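Local coordinates for PDZ domain protein (Parabacteroides distasonis, PDB 4L8N) that is of unknown function but binds magnesium and carries PDZ domains, which probably recognise peptides, at both ends of a DUF4136 domain, at residues C10-T15 and L70-G75; E52-V57 and N77-T82. One frame throughout, in Å; residues are numbered along the deposited sequence.

Both contacts belong to the N-terminal PDZ domain and illustrate how one short helix can serve two neighbours. In contact 1 the end of helix 67-71 meets the loop that breaks strand 8-18, with no hydrogen bond between the segments and 216 Å² buried. Contact 2, about 11 Å away between centres, is true strand pairing, held by backbone hydrogen bonds and one from L80 N to the side chain of N55, and burying 378 Å². The buried residues are F14 and L71 in the first and I54, V79, L81 and T82 in the second; both have partly exposed residues around them. L71 ties the two together, meeting F14 in contact 1 and packing on I54 and L81 of contact 2.

Contact 1. Residues C10-T15 and L70-G75; sequences CRLGFT and LLNPAG
The CA atoms of R11 and N72 are the nearest pair across the contact, 7.4 Å apart, a spacing too wide for main-chain pairing. Segment 10-15 leaves its strand at L12 and G13 and resumes it at F14, while segment 70-75 runs off the last turn of helix 67-71. With no hydrogen bond joining the segments, the gap is filled by side chains.

L12, L71 and N72 share the work almost equally. The isobutyl group of L12 sits against the carbonyl oxygen of L71, with CD2 3.6 Å from L71 O and CG 3.9 Å from that same oxygen, so the fork of the leucine closes over a main-chain oxygen near the helix end. Alongside it, the amide of N72 swings toward the strand because CG lies anti to its backbone N (chi1 -165°). This brings N72 OD1 within 3.8 Å of L12 CD1, the two side chains crossing obliquely. The same OD1 lies 3.9 Å from C10 CB, a van der Waals approach, and N72 and C10 both also touch K97 on strand 91-101.

Deeper in, L71 points a methyl at the rim of the F14 ring: L71 CD2 stands close to the ring plane, 4.5 Å from F14 CZ. F14 extends further into the core, onto I31 and I51.

The sequence L12-G13-F14 matches the end of the GLGF-type carboxylate-binding loop of PDZ domains. Its place beside the C-terminal end of helix 67-71 is consistent with the closed end of the canonical groove, where a peptide's C-terminus would probably lie.

Contact 2. Residues E52-V57 and N77-T82; sequences EEINGV and NDVLLT
Two successive residues, E52 and E53, face the single residue T82, a classic beta bulge in an otherwise regular antiparallel pairing. T82 O receives E52 N at 2.8 Å, nearly in line with the carbonyl bond, and E53 N more weakly at 3.4 Å. In return T82 N gives an almost straight bond to E53 O (3.0 Å, 176°). The N-to-C directions of 52-54 and 78-82 differ by 166°, close to antiparallel; I54 faces L81 as a non-hydrogen-bonded pair.

At the turn a side chain takes over from the main chain. N55 N bonds to L80 O at 2.8 Å, and L80 N is met by the N55 amide oxygen, OD1, at 3.1 Å. CG of N55 lies beside its own backbone N (chi1 -68°), which folds the amide back over the neighbouring strand; the L80 N-H approaches from above the amide plane. A water links G56 N, L80 O and T82 OG1, and T82 OG1 also bonds to Q92.

On one face E53 lies across T82, with their CB atoms 3.6 Å apart. On the other, turned to helix 67-71, I54 and V79 lie side by side, CG2 of I54 against CG1 of V79 at 3.8 Å. The bulged pair leads into a two-residue type I' hairpin, N55-G56 at its corners and I54 and V57 bonded both ways, which joins strand 50-54 to 57-58, an outermost strand of this PDZ sheet, with 78-84 on the other side.

Contact 1. Residues C10-T15 and L70-G75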
loop_
_atom_site.group_PDB
_atom_site.type_symbol
_atom_site.label_atom_id
_atom_site.label_comp_id
_atom_site.label_asym_id
_atom_site.label_seq_id
_atom_site.Cartn_x
_atom_site.Cartn_y
_atom_site.Cartn_z
ATOM N N CYS A 10 30.276 -31.334 4.167
ATOM C CA CYS A 10 29.754 -31.228 2.806
ATOM C C CYS A 10 28.510 -30.375 2.732
ATOM O O CYS A 10 27.734 -30.276 3.687
ATOM C CB CYS A 10 29.496 -32.600 2.216
ATOM S SG CYS A 10 30.915 -33.696 2.315
ATOM N N ARG A 11 28.311 -29.796 1.550
ATOM C CA ARG A 11 27.248 -28.859 1.224
ATOM C C ARG A 11 26.783 -29.078 -0.194
ATOM O O ARG A 11 27.531 -29.593 -1.032
ATOM C CB ARG A 11 27.844 -27.434 1.347
ATOM C CG ARG A 11 26.887 -26.324 1.757
ATOM C CD ARG A 11 26.831 -25.177 0.752
ATOM N NE ARG A 11 28.066 -24.387 0.649
ATOM C CZ ARG A 11 28.924 -24.445 -0.372
ATOM N NH1 ARG A 11 28.715 -25.282 -1.382
ATOM N NH2 ARG A 11 30.004 -23.672 -0.383
ATOM N N LEU A 12 25.561 -28.659 -0.483
ATOM C CA LEU A 12 25.077 -28.634 -1.852
ATOM C C LEU A 12 25.109 -27.176 -2.246
ATOM O O LEU A 12 24.921 -26.303 -1.395
ATOM C CB LEU A 12 23.715 -29.287 -2.014
ATOM C CG LEU A 12 23.768 -30.806 -2.024
ATOM C CD1 LEU A 12 23.494 -31.359 -0.636
ATOM C CD2 LEU A 12 22.828 -31.393 -3.076
ATOM N N GLY A 13 25.465 -26.906 -3.492
ATOM C CA GLY A 13 25.629 -25.536 -3.960
ATOM C C GLY A 13 24.384 -24.703 -4.173
ATOM O O GLY A 13 24.340 -23.911 -5.122
ATOM N N PHE A 14 23.391 -24.824 -3.278
ATOM C CA PHE A 14 22.154 -24.039 -3.374
ATOM C C PHE A 14 21.410 -23.956 -2.059
ATOM O O PHE A 14 21.514 -24.863 -1.239
ATOM C CB PHE A 14 21.201 -24.608 -4.457
ATOM C CG PHE A 14 20.788 -26.052 -4.273
ATOM C CD1 PHE A 14 19.738 -26.392 -3.420
ATOM C CD2 PHE A 14 21.402 -27.063 -4.999
ATOM C CE1 PHE A 14 19.362 -27.727 -3.244
ATOM C CE2 PHE A 14 21.015 -28.394 -4.838
ATOM C CZ PHE A 14 20.005 -28.722 -3.952
ATOM N N THR A 15 20.599 -22.898 -1.898
ATOM C CA THR A 15 19.678 -22.696 -0.770
ATOM C C THR A 15 18.269 -22.969 -1.303
ATOM O O THR A 15 18.005 -22.724 -2.481
ATOM C CB THR A 15 19.819 -21.294 -0.137
ATOM O OG1 THR A 15 19.441 -20.280 -1.065
ATOM C CG2 THR A 15 21.222 -21.015 0.380
ATOM N N LEU A 70 18.235 -36.724 2.747
ATOM C CA LEU A 70 18.152 -37.376 1.445
ATOM C C LEU A 70 18.931 -36.602 0.389
ATOM O O LEU A 70 19.428 -37.197 -0.568
ATOM C CB LEU A 70 16.685 -37.515 1.029
ATOM C CG LEU A 70 16.285 -38.869 0.460
ATOM C CD1 LEU A 70 16.266 -39.939 1.535
ATOM C CD2 LEU A 70 14.933 -38.791 -0.205
ATOM N N LEU A 71 19.049 -35.278 0.580
ATOM C CA LEU A 71 19.786 -34.380 -0.304
ATOM C C LEU A 71 21.280 -34.421 -0.013
ATOM O O LEU A 71 22.073 -34.132 -0.911
ATOM C CB LEU A 71 19.266 -32.939 -0.200
ATOM C CG LEU A 71 18.092 -32.602 -1.100
ATOM C CD1 LEU A 71 17.525 -31.254 -0.746
ATOM C CD2 LEU A 71 18.477 -32.672 -2.581
ATOM N N ASN A 72 21.669 -34.789 1.230
ATOM C CA ASN A 72 23.072 -34.932 1.625
ATOM C C ASN A 72 23.307 -36.365 2.158
ATOM O O ASN A 72 23.445 -36.544 3.377
ATOM C CB ASN A 72 23.477 -33.866 2.646
ATOM C CG ASN A 72 24.975 -33.746 2.801
ATOM O OD1 ASN A 72 25.648 -33.008 2.067
ATOM N ND2 ASN A 72 25.529 -34.482 3.750
ATOM N N PRO A 73 23.324 -37.409 1.282
ATOM C CA PRO A 73 23.513 -38.784 1.787
ATOM C C PRO A 73 24.911 -39.020 2.350
ATOM O O PRO A 73 25.851 -38.281 2.031
ATOM C CB PRO A 73 23.257 -39.666 0.556
ATOM C CG PRO A 73 22.619 -38.778 -0.463
ATOM C CD PRO A 73 23.172 -37.411 -0.188
ATOM N N ALA A 74 25.036 -40.040 3.218
ATOM C CA ALA A 74 26.319 -40.387 3.832
ATOM C C ALA A 74 27.224 -41.121 2.828
ATOM O O ALA A 74 28.257 -40.567 2.422
ATOM C CB ALA A 74 26.101 -41.225 5.083
ATOM N N GLY A 75 26.789 -42.313 2.401
ATOM C CA GLY A 75 27.500 -43.187 1.469
ATOM C C GLY A 75 27.689 -42.625 0.073
ATOM O O GLY A 75 28.785 -42.720 -0.493
#

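Contact 2. Residues E52-V57 and N77-T82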
loop_
_atom_site.group_PDB
_atom_site.type_symbol
_atom_site.label_atom_id
_atom_site.label_comp_id
_atom_site.label_asym_id
_atom_site.label_seq_id
_atom_site.Cartn_x
_atom_site.Cartn_y
_atom_site.Cartn_z
ATOM N N GLU A 52 11.739 -32.383 -8.000
ATOM C CA GLU A 52 10.615 -33.308 -8.107
ATOM C C GLU A 52 10.951 -34.647 -7.458
ATOM O O GLU A 52 10.116 -35.210 -6.748
ATOM C CB GLU A 52 10.202 -33.509 -9.576
ATOM C CG GLU A 52 9.643 -32.260 -10.242
ATOM C CD GLU A 52 8.213 -31.880 -9.914
ATOM O OE1 GLU A 52 7.504 -32.686 -9.268
ATOM O OE2 GLU A 52 7.793 -30.778 -10.333
ATOM N N GLU A 53 12.155 -35.175 -7.741
ATOM C CA GLU A 53 12.639 -36.447 -7.208
ATOM C C GLU A 53 14.085 -36.317 -6.785
ATOM O O GLU A 53 14.841 -35.530 -7.363
ATOM C CB GLU A 53 12.505 -37.615 -8.220
ATOM C CG GLU A 53 11.198 -37.725 -9.001
ATOM C CD GLU A 53 11.140 -38.803 -10.075
ATOM O OE1 GLU A 53 12.183 -39.443 -10.356
ATOM O OE2 GLU A 53 10.039 -39.005 -10.641
ATOM N N ILE A 54 14.468 -37.095 -5.769
ATOM C CA ILE A 54 15.842 -37.194 -5.274
ATOM C C ILE A 54 16.255 -38.657 -5.462
ATOM O O ILE A 54 15.565 -39.559 -4.991
ATOM C CB ILE A 54 15.998 -36.704 -3.803
ATOM C CG1 ILE A 54 15.428 -35.275 -3.617
ATOM C CG2 ILE A 54 17.462 -36.819 -3.336
ATOM C CD1 ILE A 54 15.172 -34.817 -2.150
ATOM N N ASN A 55 17.346 -38.885 -6.202
ATOM C CA ASN A 55 17.922 -40.208 -6.496
ATOM C C ASN A 55 16.860 -41.237 -6.964
ATOM O O ASN A 55 16.982 -42.432 -6.681
ATOM C CB ASN A 55 18.707 -40.749 -5.280
ATOM C CG ASN A 55 19.966 -39.989 -4.951
ATOM O OD1 ASN A 55 20.770 -39.650 -5.828
ATOM N ND2 ASN A 55 20.189 -39.760 -3.665
ATOM N N GLY A 56 15.853 -40.746 -7.688
ATOM C CA GLY A 56 14.764 -41.551 -8.225
ATOM C C GLY A 56 13.498 -41.572 -7.395
ATOM O O GLY A 56 12.450 -41.980 -7.912
ATOM N N VAL A 57 13.565 -41.154 -6.107
ATOM C CA VAL A 57 12.364 -41.151 -5.251
ATOM C C VAL A 57 11.649 -39.768 -5.290
ATOM O O VAL A 57 12.261 -38.749 -4.946
ATOM C CB VAL A 57 12.585 -41.657 -3.785
ATOM C CG1 VAL A 57 13.841 -41.082 -3.142
ATOM C CG2 VAL A 57 11.358 -41.414 -2.901
ATOM N N ASN A 77 27.894 -39.695 -2.975
ATOM C CA ASN A 77 28.609 -38.418 -3.104
ATOM C C ASN A 77 27.968 -37.506 -4.164
ATOM O O ASN A 77 27.983 -36.280 -4.003
ATOM C CB ASN A 77 30.082 -38.630 -3.405
ATOM C CG ASN A 77 30.975 -38.167 -2.283
ATOM O OD1 ASN A 77 30.549 -38.014 -1.127
ATOM N ND2 ASN A 77 32.238 -37.939 -2.595
ATOM N N ASP A 78 27.422 -38.109 -5.242
ATOM C CA ASP A 78 26.765 -37.399 -6.334
ATOM C C ASP A 78 25.266 -37.632 -6.228
ATOM O O ASP A 78 24.839 -38.788 -6.227
ATOM C CB ASP A 78 27.328 -37.862 -7.699
ATOM C CG ASP A 78 28.653 -37.217 -8.119
ATOM O OD1 ASP A 78 29.318 -36.579 -7.255
ATOM O OD2 ASP A 78 29.044 -37.371 -9.302
ATOM N N VAL A 79 24.473 -36.546 -6.085
ATOM C CA VAL A 79 23.012 -36.618 -5.943
ATOM C C VAL A 79 22.347 -36.381 -7.294
ATOM O O VAL A 79 22.528 -35.317 -7.898
ATOM C CB VAL A 79 22.429 -35.662 -4.862
ATOM C CG1 VAL A 79 21.051 -36.130 -4.400
ATOM C CG2 VAL A 79 23.363 -35.538 -3.667
ATOM N N LEU A 80 21.582 -37.381 -7.762
ATOM C CA LEU A 80 20.816 -37.305 -9.001
ATOM C C LEU A 80 19.462 -36.640 -8.700
ATOM O O LEU A 80 18.694 -37.115 -7.850
ATOM C CB LEU A 80 20.627 -38.684 -9.668
ATOM C CG LEU A 80 19.920 -38.671 -11.035
ATOM C CD1 LEU A 80 20.694 -37.841 -12.074
ATOM C CD2 LEU A 80 19.691 -40.069 -11.542
ATOM N N LEU A 81 19.187 -35.528 -9.390
ATOM C CA LEU A 81 17.974 -34.758 -9.175
ATOM C C LEU A 81 17.077 -34.745 -10.395
ATOM O O LEU A 81 17.547 -34.650 -11.527
ATOM C CB LEU A 81 18.383 -33.322 -8.812
ATOM C CG LEU A 81 18.240 -32.856 -7.355
ATOM C CD1 LEU A 81 18.787 -33.860 -6.353
ATOM C CD2 LEU A 81 18.912 -31.511 -7.162
ATOM N N THR A 82 15.783 -34.859 -10.155
ATOM C CA THR A 82 14.762 -34.726 -11.178
ATOM C C THR A 82 14.214 -33.339 -10.968
ATOM O O THR A 82 13.624 -33.072 -9.921
ATOM C CB THR A 82 13.726 -35.843 -11.089
ATOM O OG1 THR A 82 14.391 -37.103 -11.259
ATOM C CG2 THR A 82 12.601 -35.680 -12.111
HETATM O O HOH W 1 16.251 -38.323 -9.085
#